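Citryl-spermidine/3,4-dihydroxybenzoyl-citryl-spermidine:spermidine ligase (PDB 3TO3) catalyses the ATP-dependent condensation of spermidine with citryl-spermidine intermediates, a step in the biosynthesis of the siderophore petrobactin. Local coordinates at residues Arg24-Leu35 / Glu96-Leu104; Lys13-Arg24 / Thr128-Tyr137. All coordinates share one frame; numbering follows the deposited sequence.

Contact 1: residues Arg24-Leu35 / Glu96-Leu104; sequences RRRVLRQLVESL and EIQSVAQFL
Helix 24-35 and the short helix 100-104 run nearly parallel, their axes 11.6 Å apart at closest approach and inclined by 20°, while residues 96-99 lead from a β-strand into the second helix and bring L28 and V100 within 6.9 Å at their CA atoms. The arrangement is a helix pair with knobs-into-holes packing at one end and a salt-bridge network at the other, an instance of an apolar helix interface closed at one end by a shared carboxylate. F103 is the knob: its ring enters among L28, L31, V32 and L35, with V32 CG2 3.6 Å from F103 CZ on an oblique approach and L35 CD1 at the ring edge. The F103 side chain, its CG anti to the backbone N, carries the ring into the hole; Y68 meets it edge-to-face from outside the pair. The CD2 methyls of L31 and L104 meet end on (3.8 Å), and L31 CD2 also rests on V100 CG2. Nearer the strand, L28 CD1 lies 3.4 Å from I97 CG2, the I97 chain lying athwart that of L28.

Beyond this apolar patch E96 gathers two arginines. R25 grips its carboxylate side-on: NE gives an almost straight bond to E96 OE1 (2.7 Å, 173°) and NH2 binds E96 OE2, both on the syn side. R24 arrives differently, its guanidinium turned 89° from the carboxylate, and the shared oxygen takes R24 NH2 and R25 NE from opposite faces. Such double positive company probably stabilises the ionised carboxylate. Waters extend the polar end: one joins R24 NH1 to the carbonyl of Q98, and another donates to both E96 OE1 and I97 O, the latter 2.8 Å from the water oxygen.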
loop_
_atom_site.group_PDB
_atom_site.type_symbol
_atom_site.label_atom_id
_atom_site.label_comp_id
_atom_site.label_asym_id
_atom_site.label_seq_id
_atom_site.Cartn_x
_atom_site.Cartn_y
_atom_site.Cartn_z
ATOM N N ARG B 24 2.851 -21.112 -10.554
ATOM C CA ARG B 24 2.521 -20.249 -11.685
ATOM C C ARG B 24 1.501 -20.960 -12.572
ATOM O O ARG B 24 0.495 -20.379 -12.998
ATOM C CB ARG B 24 3.766 -19.922 -12.504
ATOM C CG ARG B 24 3.534 -18.883 -13.573
ATOM C CD ARG B 24 4.700 -18.875 -14.514
ATOM N NE ARG B 24 4.780 -20.127 -15.261
ATOM C CZ ARG B 24 5.891 -20.554 -15.847
ATOM N NH1 ARG B 24 7.016 -19.839 -15.758
ATOM N NH2 ARG B 24 5.883 -21.697 -16.507
ATOM N N ARG B 25 1.768 -22.233 -12.832
ATOM C CA ARG B 25 0.910 -22.997 -13.696
ATOM C C ARG B 25 -0.484 -23.117 -13.080
ATOM O O ARG B 25 -1.486 -22.975 -13.779
ATOM C CB ARG B 25 1.517 -24.380 -13.970
ATOM C CG ARG B 25 2.561 -24.321 -15.054
ATOM C CD ARG B 25 3.413 -25.542 -15.031
ATOM N NE ARG B 25 4.342 -25.559 -16.151
ATOM C CZ ARG B 25 5.162 -26.567 -16.411
ATOM N NH1 ARG B 25 5.118 -27.646 -15.640
ATOM N NH2 ARG B 25 6.007 -26.508 -17.445
ATOM N N ARG B 26 -0.535 -23.378 -11.777
ATOM C CA ARG B 26 -1.807 -23.522 -11.096
ATOM C C ARG B 26 -2.612 -22.210 -11.157
ATOM O O ARG B 26 -3.816 -22.218 -11.453
ATOM C CB ARG B 26 -1.613 -23.967 -9.651
ATOM C CG ARG B 26 -2.907 -23.960 -8.843
ATOM C CD ARG B 26 -2.687 -24.119 -7.345
ATOM N NE ARG B 26 -3.928 -23.782 -6.665
ATOM C CZ ARG B 26 -4.105 -23.731 -5.348
ATOM N NH1 ARG B 26 -3.105 -24.029 -4.506
ATOM N NH2 ARG B 26 -5.308 -23.397 -4.864
ATOM N N VAL B 27 -1.942 -21.089 -10.904
ATOM C CA VAL B 27 -2.623 -19.811 -10.855
ATOM C C VAL B 27 -3.138 -19.423 -12.229
ATOM O O VAL B 27 -4.232 -18.898 -12.353
ATOM C CB VAL B 27 -1.728 -18.700 -10.255
ATOM C CG1 VAL B 27 -2.323 -17.332 -10.522
ATOM C CG2 VAL B 27 -1.543 -18.914 -8.737
ATOM N N LEU B 28 -2.359 -19.704 -13.271
ATOM C CA LEU B 28 -2.853 -19.510 -14.618
ATOM C C LEU B 28 -4.066 -20.405 -14.908
ATOM O O LEU B 28 -5.045 -19.962 -15.505
ATOM C CB LEU B 28 -1.755 -19.777 -15.643
ATOM C CG LEU B 28 -0.829 -18.604 -15.895
ATOM C CD1 LEU B 28 0.318 -19.069 -16.781
ATOM C CD2 LEU B 28 -1.640 -17.538 -16.587
ATOM N N ARG B 29 -3.997 -21.659 -14.478
ATOM C CA ARG B 29 -5.085 -22.594 -14.730
ATOM C C ARG B 29 -6.401 -22.091 -14.107
ATOM O O ARG B 29 -7.443 -22.049 -14.781
ATOM C CB ARG B 29 -4.711 -24.004 -14.242
ATOM C CG ARG B 29 -5.839 -25.007 -14.327
ATOM C CD ARG B 29 -5.395 -26.417 -13.882
ATOM N NE ARG B 29 -5.043 -26.469 -12.453
ATOM C CZ ARG B 29 -5.899 -26.253 -11.447
ATOM N NH1 ARG B 29 -7.168 -25.958 -11.694
ATOM N NH2 ARG B 29 -5.491 -26.314 -10.183
ATOM N N GLN B 30 -6.352 -21.689 -12.835
ATOM C CA GLN B 30 -7.571 -21.279 -12.149
ATOM C C GLN B 30 -8.051 -19.980 -12.825
ATOM O O GLN B 30 -9.243 -19.826 -13.079
ATOM C CB GLN B 30 -7.379 -21.141 -10.620
ATOM C CG GLN B 30 -6.999 -22.495 -9.933
ATOM C CD GLN B 30 -6.954 -22.457 -8.394
ATOM O OE1 GLN B 30 -6.528 -23.431 -7.746
ATOM N NE2 GLN B 30 -7.426 -21.352 -7.804
ATOM N N LEU B 31 -7.113 -19.101 -13.195
ATOM C CA LEU B 31 -7.479 -17.862 -13.912
ATOM C C LEU B 31 -8.255 -18.144 -15.209
ATOM O O LEU B 31 -9.329 -17.600 -15.424
ATOM C CB LEU B 31 -6.258 -16.987 -14.209
ATOM C CG LEU B 31 -6.443 -15.674 -14.994
ATOM C CD1 LEU B 31 -7.385 -14.695 -14.297
ATOM C CD2 LEU B 31 -5.092 -15.011 -15.196
ATOM N N VAL B 32 -7.710 -18.999 -16.067
ATOM C CA VAL B 32 -8.320 -19.216 -17.347
ATOM C C VAL B 32 -9.679 -19.901 -17.146
ATOM O O VAL B 32 -10.667 -19.501 -17.747
ATOM C CB VAL B 32 -7.361 -19.985 -18.322
ATOM C CG1 VAL B 32 -8.077 -20.363 -19.606
ATOM C CG2 VAL B 32 -6.114 -19.117 -18.642
ATOM N N GLU B 33 -9.730 -20.891 -16.260
ATOM C CA GLU B 33 -10.985 -21.558 -15.909
ATOM C C GLU B 33 -12.072 -20.584 -15.546
ATOM O O GLU B 33 -13.199 -20.689 -16.040
ATOM C CB GLU B 33 -10.798 -22.575 -14.767
ATOM C CG GLU B 33 -9.985 -23.778 -15.214
ATOM C CD GLU B 33 -9.695 -24.798 -14.104
ATOM O OE1 GLU B 33 -10.075 -24.564 -12.924
ATOM O OE2 GLU B 33 -9.078 -25.853 -14.430
ATOM N N SER B 34 -11.755 -19.616 -14.699
ATOM C CA SER B 34 -12.817 -18.706 -14.279
ATOM C C SER B 34 -13.132 -17.632 -15.335
ATOM O O SER B 34 -14.285 -17.208 -15.432
ATOM C CB SER B 34 -12.579 -18.097 -12.884
ATOM O OG SER B 34 -11.490 -17.208 -12.899
ATOM N N LEU B 35 -12.145 -17.217 -16.137
ATOM C CA LEU B 35 -12.440 -16.238 -17.200
ATOM C C LEU B 35 -13.386 -16.862 -18.250
ATOM O O LEU B 35 -14.316 -16.222 -18.703
ATOM C CB LEU B 35 -11.172 -15.708 -17.864
ATOM C CG LEU B 35 -10.215 -14.855 -17.013
ATOM C CD1 LEU B 35 -8.949 -14.605 -17.782
ATOM C CD2 LEU B 35 -10.849 -13.550 -16.632
ATOM N N GLU B 96 4.874 -21.889 -23.768
ATOM C CA GLU B 96 4.089 -21.843 -22.557
ATOM C C GLU B 96 4.204 -20.432 -22.000
ATOM O O GLU B 96 5.303 -19.868 -21.950
ATOM C CB GLU B 96 4.642 -22.833 -21.543
ATOM C CG GLU B 96 4.041 -22.686 -20.133
ATOM C CD GLU B 96 4.702 -23.608 -19.092
ATOM O OE1 GLU B 96 4.268 -23.500 -17.926
ATOM O OE2 GLU B 96 5.636 -24.413 -19.425
ATOM N N ILE B 97 3.087 -19.863 -21.562
ATOM C CA ILE B 97 3.112 -18.492 -21.067
ATOM C C ILE B 97 3.839 -18.374 -19.720
ATOM O O ILE B 97 3.607 -19.166 -18.819
ATOM C CB ILE B 97 1.710 -17.872 -21.003
ATOM C CG1 ILE B 97 1.813 -16.429 -20.507
ATOM C CG2 ILE B 97 0.822 -18.670 -20.129
ATOM C CD1 ILE B 97 2.755 -15.532 -21.402
ATOM N N GLN B 98 4.819 -17.477 -19.652
ATOM C CA GLN B 98 5.558 -17.188 -18.418
ATOM C C GLN B 98 5.113 -15.985 -17.582
ATOM O O GLN B 98 5.520 -15.829 -16.426
ATOM C CB GLN B 98 7.015 -16.973 -18.768
ATOM C CG GLN B 98 7.464 -17.791 -19.929
ATOM C CD GLN B 98 8.596 -18.673 -19.540
ATOM O OE1 GLN B 98 9.729 -18.466 -19.983
ATOM N NE2 GLN B 98 8.317 -19.646 -18.664
ATOM N N SER B 99 4.265 -15.148 -18.148
ATOM C CA SER B 99 3.942 -13.900 -17.497
ATOM C C SER B 99 2.442 -13.745 -17.394
ATOM O O SER B 99 1.779 -13.469 -18.400
ATOM C CB SER B 99 4.497 -12.742 -18.337
ATOM O OG SER B 99 4.078 -11.511 -17.788
ATOM N N VAL B 100 1.920 -13.825 -16.174
ATOM C CA VAL B 100 0.500 -13.673 -15.979
ATOM C C VAL B 100 0.095 -12.246 -16.400
ATOM O O VAL B 100 -0.957 -12.041 -17.005
ATOM C CB VAL B 100 0.072 -14.035 -14.526
ATOM C CG1 VAL B 100 0.472 -12.955 -13.558
ATOM C CG2 VAL B 100 -1.408 -14.235 -14.453
ATOM N N ALA B 101 0.953 -11.260 -16.144
ATOM C CA ALA B 101 0.638 -9.902 -16.565
ATOM C C ALA B 101 0.463 -9.801 -18.085
ATOM O O ALA B 101 -0.472 -9.144 -18.567
ATOM C CB ALA B 101 1.710 -8.891 -16.071
ATOM N N GLN B 102 1.372 -10.432 -18.834
ATOM C CA GLN B 102 1.307 -10.398 -20.293
ATOM C C GLN B 102 0.048 -11.096 -20.822
ATOM O O GLN B 102 -0.641 -10.568 -21.723
ATOM C CB GLN B 102 2.573 -11.014 -20.931
ATOM C CG GLN B 102 2.725 -10.715 -22.421
ATOM C CD GLN B 102 3.829 -11.526 -23.094
ATOM O OE1 GLN B 102 4.618 -12.213 -22.429
ATOM N NE2 GLN B 102 3.890 -11.446 -24.432
ATOM N N PHE B 103 -0.238 -12.280 -20.274
ATOM C CA PHE B 103 -1.446 -12.988 -20.650
ATOM C C PHE B 103 -2.634 -12.028 -20.465
ATOM O O PHE B 103 -3.385 -11.777 -21.398
ATOM C CB PHE B 103 -1.628 -14.290 -19.844
ATOM C CG PHE B 103 -2.984 -14.928 -20.034
ATOM C CD1 PHE B 103 -3.293 -15.598 -21.206
ATOM C CD2 PHE B 103 -3.971 -14.811 -19.056
ATOM C CE1 PHE B 103 -4.553 -16.166 -21.402
ATOM C CE2 PHE B 103 -5.231 -15.364 -19.251
ATOM C CZ PHE B 103 -5.520 -16.044 -20.433
ATOM N N LEU B 104 -2.788 -11.458 -19.275
ATOM C CA LEU B 104 -3.943 -10.587 -19.032
ATOM C C LEU B 104 -3.914 -9.308 -19.883
ATOM O O LEU B 104 -4.946 -8.863 -20.389
ATOM C CB LEU B 104 -4.125 -10.279 -17.540
ATOM C CG LEU B 104 -4.672 -11.440 -16.699
ATOM C CD1 LEU B 104 -4.877 -11.039 -15.246
ATOM C CD2 LEU B 104 -5.985 -11.923 -17.247
HETATM O O HOH W 1 2.781 -21.152 -17.048
HETATM O O HOH W 2 7.674 -16.946 -14.800
HETATM O O HOH W 3 8.291 -22.706 -18.180
#

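Contact 2: residues Lys13-Arg24 / Thr128-Tyr137; sequences KAIESEDYISVR and TIFKDTIAQY
I129 opens the contact between helix 128-137 and helices 6-15 and 18-37, the second N-capped by S17, whose OG accepts from D19 N; helix 128-137 crosses helix 18-24 at 130°, with the axes 8.5 Å apart, an instance of reciprocal knobs-into-holes packing. The CG2 branch of I129 lies against Y20 CE1 at 3.6 Å, while its CD1 reaches the backbone of R24, whose guanidinium is engaged by E96. At the next residue, F130, ring atom CD1 is 3.8 Å from I15 CD1, an oblique approach; F130 also packs against I256 of the second subunit. D132 supplies one wall of a hole: V23 sits among I129, D132, T133 and Q136, its methyls divided so that CG1 faces I129 CA and CG2 lies 3.4 Å from D132 OD2. The carboxylate of D132 is itself held by K168 and Y167.

T133 is the reciprocal knob, set among A14, I15, Y20 and V23. With OG1 beside the backbone N (chi1 -68°), CG2 falls anti to it and comes 3.2 Å from A14 O, whereas OG1 gives its proton to I129 O. I134 adds a looser apolar touch to A14 CB. Q136 lays its CG on V23 CG2 and directs NE2 to D132 OD1 (N-H...O angle 175°), while OE1 accepts from R139. Y137 finishes the walk with its ring spread over A14, whose CA stands 3.9 Å from the ring centroid, a CH-pi contact over the face, while D19 OD2 comes to the ring edge. Because no hydrogen bond crosses between them, the segments are held by interlocking shape and van der Waals contact, including methyls set against oxygens whose own polar partners lie within a segment or outside the pair.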
loop_
_atom_site.group_PDB
_atom_site.type_symbol
_atom_site.label_atom_id
_atom_site.label_comp_id
_atom_site.label_asym_id
_atom_site.label_seq_id
_atom_site.Cartn_x
_atom_site.Cartn_y
_atom_site.Cartn_z
ATOM N N LYS B 13 15.719 -19.257 -2.939
ATOM C CA LYS B 13 15.662 -20.650 -3.365
ATOM C C LYS B 13 14.242 -21.046 -3.786
ATOM O O LYS B 13 14.042 -21.766 -4.771
ATOM C CB LYS B 13 16.200 -21.587 -2.276
ATOM C CG LYS B 13 17.711 -21.540 -2.127
ATOM C CD LYS B 13 18.229 -22.683 -1.250
ATOM C CE LYS B 13 19.737 -22.557 -0.982
ATOM N NZ LYS B 13 20.193 -23.353 0.213
ATOM N N ALA B 14 13.246 -20.578 -3.053
ATOM C CA ALA B 14 11.877 -20.930 -3.421
ATOM C C ALA B 14 11.516 -20.361 -4.786
ATOM O O ALA B 14 10.920 -21.056 -5.615
ATOM C CB ALA B 14 10.884 -20.452 -2.369
ATOM N N ILE B 15 11.862 -19.093 -5.011
ATOM C CA ILE B 15 11.529 -18.447 -6.277
ATOM C C ILE B 15 12.260 -19.120 -7.412
ATOM O O ILE B 15 11.726 -19.214 -8.517
ATOM C CB ILE B 15 11.898 -16.949 -6.346
ATOM C CG1 ILE B 15 11.123 -16.160 -5.327
ATOM C CG2 ILE B 15 11.490 -16.395 -7.688
ATOM C CD1 ILE B 15 9.670 -16.483 -5.399
ATOM N N GLU B 16 13.479 -19.588 -7.132
ATOM C CA GLU B 16 14.339 -20.152 -8.178
ATOM C C GLU B 16 14.013 -21.608 -8.427
ATOM O O GLU B 16 14.665 -22.246 -9.237
ATOM C CB GLU B 16 15.821 -20.074 -7.784
ATOM C CG GLU B 16 16.511 -18.738 -7.973
ATOM C CD GLU B 16 17.762 -18.607 -7.084
ATOM O OE1 GLU B 16 17.942 -19.440 -6.168
ATOM O OE2 GLU B 16 18.570 -17.673 -7.286
ATOM N N SER B 17 13.051 -22.157 -7.691
ATOM C CA SER B 17 12.843 -23.600 -7.712
ATOM C C SER B 17 11.734 -24.016 -8.664
ATOM O O SER B 17 11.147 -23.183 -9.358
ATOM C CB SER B 17 12.457 -24.082 -6.329
ATOM O OG SER B 17 11.071 -23.857 -6.119
ATOM N N GLU B 18 11.454 -25.319 -8.664
ATOM C CA GLU B 18 10.395 -25.906 -9.457
ATOM C C GLU B 18 9.013 -25.617 -8.878
ATOM O O GLU B 18 8.016 -25.686 -9.600
ATOM C CB GLU B 18 10.573 -27.424 -9.541
ATOM C CG GLU B 18 11.822 -27.871 -10.307
ATOM C CD GLU B 18 11.533 -28.291 -11.754
ATOM O OE1 GLU B 18 12.371 -29.019 -12.331
ATOM O OE2 GLU B 18 10.477 -27.899 -12.313
ATOM N N ASP B 19 8.934 -25.353 -7.574
ATOM C CA ASP B 19 7.635 -25.069 -6.962
ATOM C C ASP B 19 7.078 -23.747 -7.493
ATOM O O ASP B 19 5.867 -23.545 -7.574
ATOM C CB ASP B 19 7.749 -25.030 -5.450
ATOM C CG ASP B 19 8.008 -26.406 -4.854
ATOM O OD1 ASP B 19 7.075 -27.226 -4.870
ATOM O OD2 ASP B 19 9.135 -26.665 -4.369
ATOM N N TYR B 20 7.976 -22.859 -7.885
ATOM C CA TYR B 20 7.541 -21.648 -8.530
ATOM C C TYR B 20 6.776 -21.955 -9.847
ATOM O O TYR B 20 5.724 -21.375 -10.100
ATOM C CB TYR B 20 8.721 -20.702 -8.752
ATOM C CG TYR B 20 8.316 -19.502 -9.554
ATOM C CD1 TYR B 20 7.710 -18.417 -8.944
ATOM C CD2 TYR B 20 8.494 -19.476 -10.940
ATOM C CE1 TYR B 20 7.311 -17.312 -9.687
ATOM C CE2 TYR B 20 8.073 -18.398 -11.698
ATOM C CZ TYR B 20 7.492 -17.306 -11.065
ATOM O OH TYR B 20 7.094 -16.212 -11.812
ATOM N N ILE B 21 7.316 -22.859 -10.665
ATOM C CA ILE B 21 6.698 -23.247 -11.928
ATOM C C ILE B 21 5.323 -23.879 -11.709
ATOM O O ILE B 21 4.362 -23.517 -12.403
ATOM C CB ILE B 21 7.584 -24.206 -12.719
ATOM C CG1 ILE B 21 8.927 -23.543 -13.011
ATOM C CG2 ILE B 21 6.901 -24.673 -14.013
ATOM C CD1 ILE B 21 8.940 -22.652 -14.220
ATOM N N SER B 22 5.213 -24.795 -10.749
ATOM C CA SER B 22 3.897 -25.390 -10.432
ATOM C C SER B 22 2.886 -24.359 -9.977
ATOM O O SER B 22 1.730 -24.443 -10.356
ATOM C CB SER B 22 3.965 -26.461 -9.347
ATOM O OG SER B 22 5.299 -26.804 -9.107
ATOM N N VAL B 23 3.302 -23.406 -9.149
ATOM C CA VAL B 23 2.339 -22.430 -8.626
ATOM C C VAL B 23 1.901 -21.518 -9.731
ATOM O O VAL B 23 0.726 -21.212 -9.865
ATOM C CB VAL B 23 2.865 -21.661 -7.399
ATOM C CG1 VAL B 23 1.990 -20.413 -7.061
ATOM C CG2 VAL B 23 2.897 -22.608 -6.206
ATOM N N ARG B 24 2.851 -21.112 -10.554
ATOM C CA ARG B 24 2.521 -20.249 -11.685
ATOM C C ARG B 24 1.501 -20.960 -12.572
ATOM O O ARG B 24 0.495 -20.379 -12.998
ATOM C CB ARG B 24 3.766 -19.922 -12.504
ATOM C CG ARG B 24 3.534 -18.883 -13.573
ATOM C CD ARG B 24 4.700 -18.875 -14.514
ATOM N NE ARG B 24 4.780 -20.127 -15.261
ATOM C CZ ARG B 24 5.891 -20.554 -15.847
ATOM N NH1 ARG B 24 7.016 -19.839 -15.758
ATOM N NH2 ARG B 24 5.883 -21.697 -16.507
ATOM N N THR B 128 0.017 -13.713 -5.250
ATOM C CA THR B 128 -0.455 -15.058 -4.935
ATOM C C THR B 128 0.615 -16.066 -5.316
ATOM O O THR B 128 1.046 -16.872 -4.494
ATOM C CB THR B 128 -1.819 -15.387 -5.623
ATOM O OG1 THR B 128 -2.845 -14.672 -4.938
ATOM C CG2 THR B 128 -2.149 -16.879 -5.540
ATOM N N ILE B 129 1.054 -15.993 -6.562
ATOM C CA ILE B 129 2.158 -16.801 -7.036
ATOM C C ILE B 129 3.352 -16.680 -6.100
ATOM O O ILE B 129 3.980 -17.675 -5.731
ATOM C CB ILE B 129 2.546 -16.367 -8.469
ATOM C CG1 ILE B 129 1.444 -16.776 -9.438
ATOM C CG2 ILE B 129 3.850 -16.989 -8.920
ATOM C CD1 ILE B 129 1.688 -16.306 -10.771
ATOM N N PHE B 130 3.670 -15.455 -5.707
ATOM C CA PHE B 130 4.825 -15.254 -4.846
ATOM C C PHE B 130 4.661 -15.900 -3.465
ATOM O O PHE B 130 5.519 -16.657 -3.027
ATOM C CB PHE B 130 5.112 -13.760 -4.711
ATOM C CG PHE B 130 6.201 -13.424 -3.719
ATOM C CD1 PHE B 130 7.542 -13.677 -4.007
ATOM C CD2 PHE B 130 5.887 -12.804 -2.534
ATOM C CE1 PHE B 130 8.556 -13.337 -3.109
ATOM C CE2 PHE B 130 6.898 -12.444 -1.616
ATOM C CZ PHE B 130 8.235 -12.724 -1.903
ATOM N N LYS B 131 3.565 -15.594 -2.777
ATOM C CA LYS B 131 3.340 -16.188 -1.480
ATOM C C LYS B 131 3.131 -17.707 -1.518
ATOM O O LYS B 131 3.545 -18.391 -0.579
ATOM C CB LYS B 131 2.196 -15.516 -0.730
ATOM C CG LYS B 131 2.668 -14.284 0.039
ATOM C CD LYS B 131 2.429 -12.995 -0.751
ATOM C CE LYS B 131 2.698 -11.761 0.121
ATOM N NZ LYS B 131 2.264 -10.481 -0.496
ATOM N N ASP B 132 2.500 -18.248 -2.570
ATOM C CA ASP B 132 2.243 -19.664 -2.533
ATOM C C ASP B 132 3.492 -20.480 -2.880
ATOM O O ASP B 132 3.690 -21.574 -2.344
ATOM C CB ASP B 132 1.039 -20.107 -3.344
ATOM C CG ASP B 132 0.648 -21.566 -3.030
ATOM O OD1 ASP B 132 0.633 -21.962 -1.831
ATOM O OD2 ASP B 132 0.367 -22.329 -3.973
ATOM N N THR B 133 4.334 -19.932 -3.751
ATOM C CA THR B 133 5.623 -20.545 -4.065
ATOM C C THR B 133 6.445 -20.814 -2.802
ATOM O O THR B 133 6.998 -21.884 -2.645
ATOM C CB THR B 133 6.465 -19.664 -5.008
ATOM O OG1 THR B 133 5.843 -19.606 -6.296
ATOM C CG2 THR B 133 7.883 -20.227 -5.140
ATOM N N ILE B 134 6.519 -19.850 -1.896
ATOM C CA ILE B 134 7.269 -20.054 -0.651
ATOM C C ILE B 134 6.611 -21.158 0.198
ATOM O O ILE B 134 7.288 -22.033 0.774
ATOM C CB ILE B 134 7.351 -18.753 0.175
ATOM C CG1 ILE B 134 7.994 -17.661 -0.669
ATOM C CG2 ILE B 134 8.183 -18.967 1.454
ATOM C CD1 ILE B 134 7.565 -16.270 -0.303
ATOM N N ALA B 135 5.287 -21.134 0.272
ATOM C CA ALA B 135 4.619 -22.189 1.043
ATOM C C ALA B 135 4.825 -23.610 0.431
ATOM O O ALA B 135 5.160 -24.550 1.154
ATOM C CB ALA B 135 3.155 -21.877 1.253
ATOM N N GLN B 136 4.601 -23.762 -0.874
ATOM C CA GLN B 136 4.790 -25.059 -1.540
ATOM C C GLN B 136 6.252 -25.499 -1.406
ATOM O O GLN B 136 6.541 -26.678 -1.294
ATOM C CB GLN B 136 4.410 -25.000 -3.017
ATOM C CG GLN B 136 2.957 -24.641 -3.269
ATOM C CD GLN B 136 2.014 -25.597 -2.588
ATOM O OE1 GLN B 136 2.233 -26.804 -2.604
ATOM N NE2 GLN B 136 0.981 -25.065 -1.945
ATOM N N TYR B 137 7.173 -24.543 -1.397
ATOM C CA TYR B 137 8.568 -24.899 -1.293
ATOM C C TYR B 137 8.958 -25.364 0.123
ATOM O O TYR B 137 9.793 -26.239 0.281
ATOM C CB TYR B 137 9.435 -23.737 -1.740
ATOM C CG TYR B 137 10.900 -24.031 -1.653
ATOM C CD1 TYR B 137 11.519 -24.766 -2.645
ATOM C CD2 TYR B 137 11.676 -23.561 -0.592
ATOM C CE1 TYR B 137 12.878 -25.055 -2.594
ATOM C CE2 TYR B 137 13.055 -23.841 -0.526
ATOM C CZ TYR B 137 13.640 -24.601 -1.545
ATOM O OH TYR B 137 14.977 -24.920 -1.550
#

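Helix 18-37 is the common element: contact 1 uses its later turns and contact 2 its beginning, with R24 belonging to both. R24 lends its backbone and aliphatic base to contact 2 while its guanidinium serves contact 1. The centres lie 15 Å apart, and V27, on the contact 1 part of the helix, packs on the contact 2 helix, its CG2 3.7 Å from I129 CG1. Since helices 100-110 and 115-138 are consecutive, contact 1 nests within the chain loop that contact 2 closes. Contact 1 lies away from the annotated sites; contact 2 is nearer the nucleotide, the T128 side chain being about 9 Å from bound ATP. Both also touch the second subunit of the homodimer.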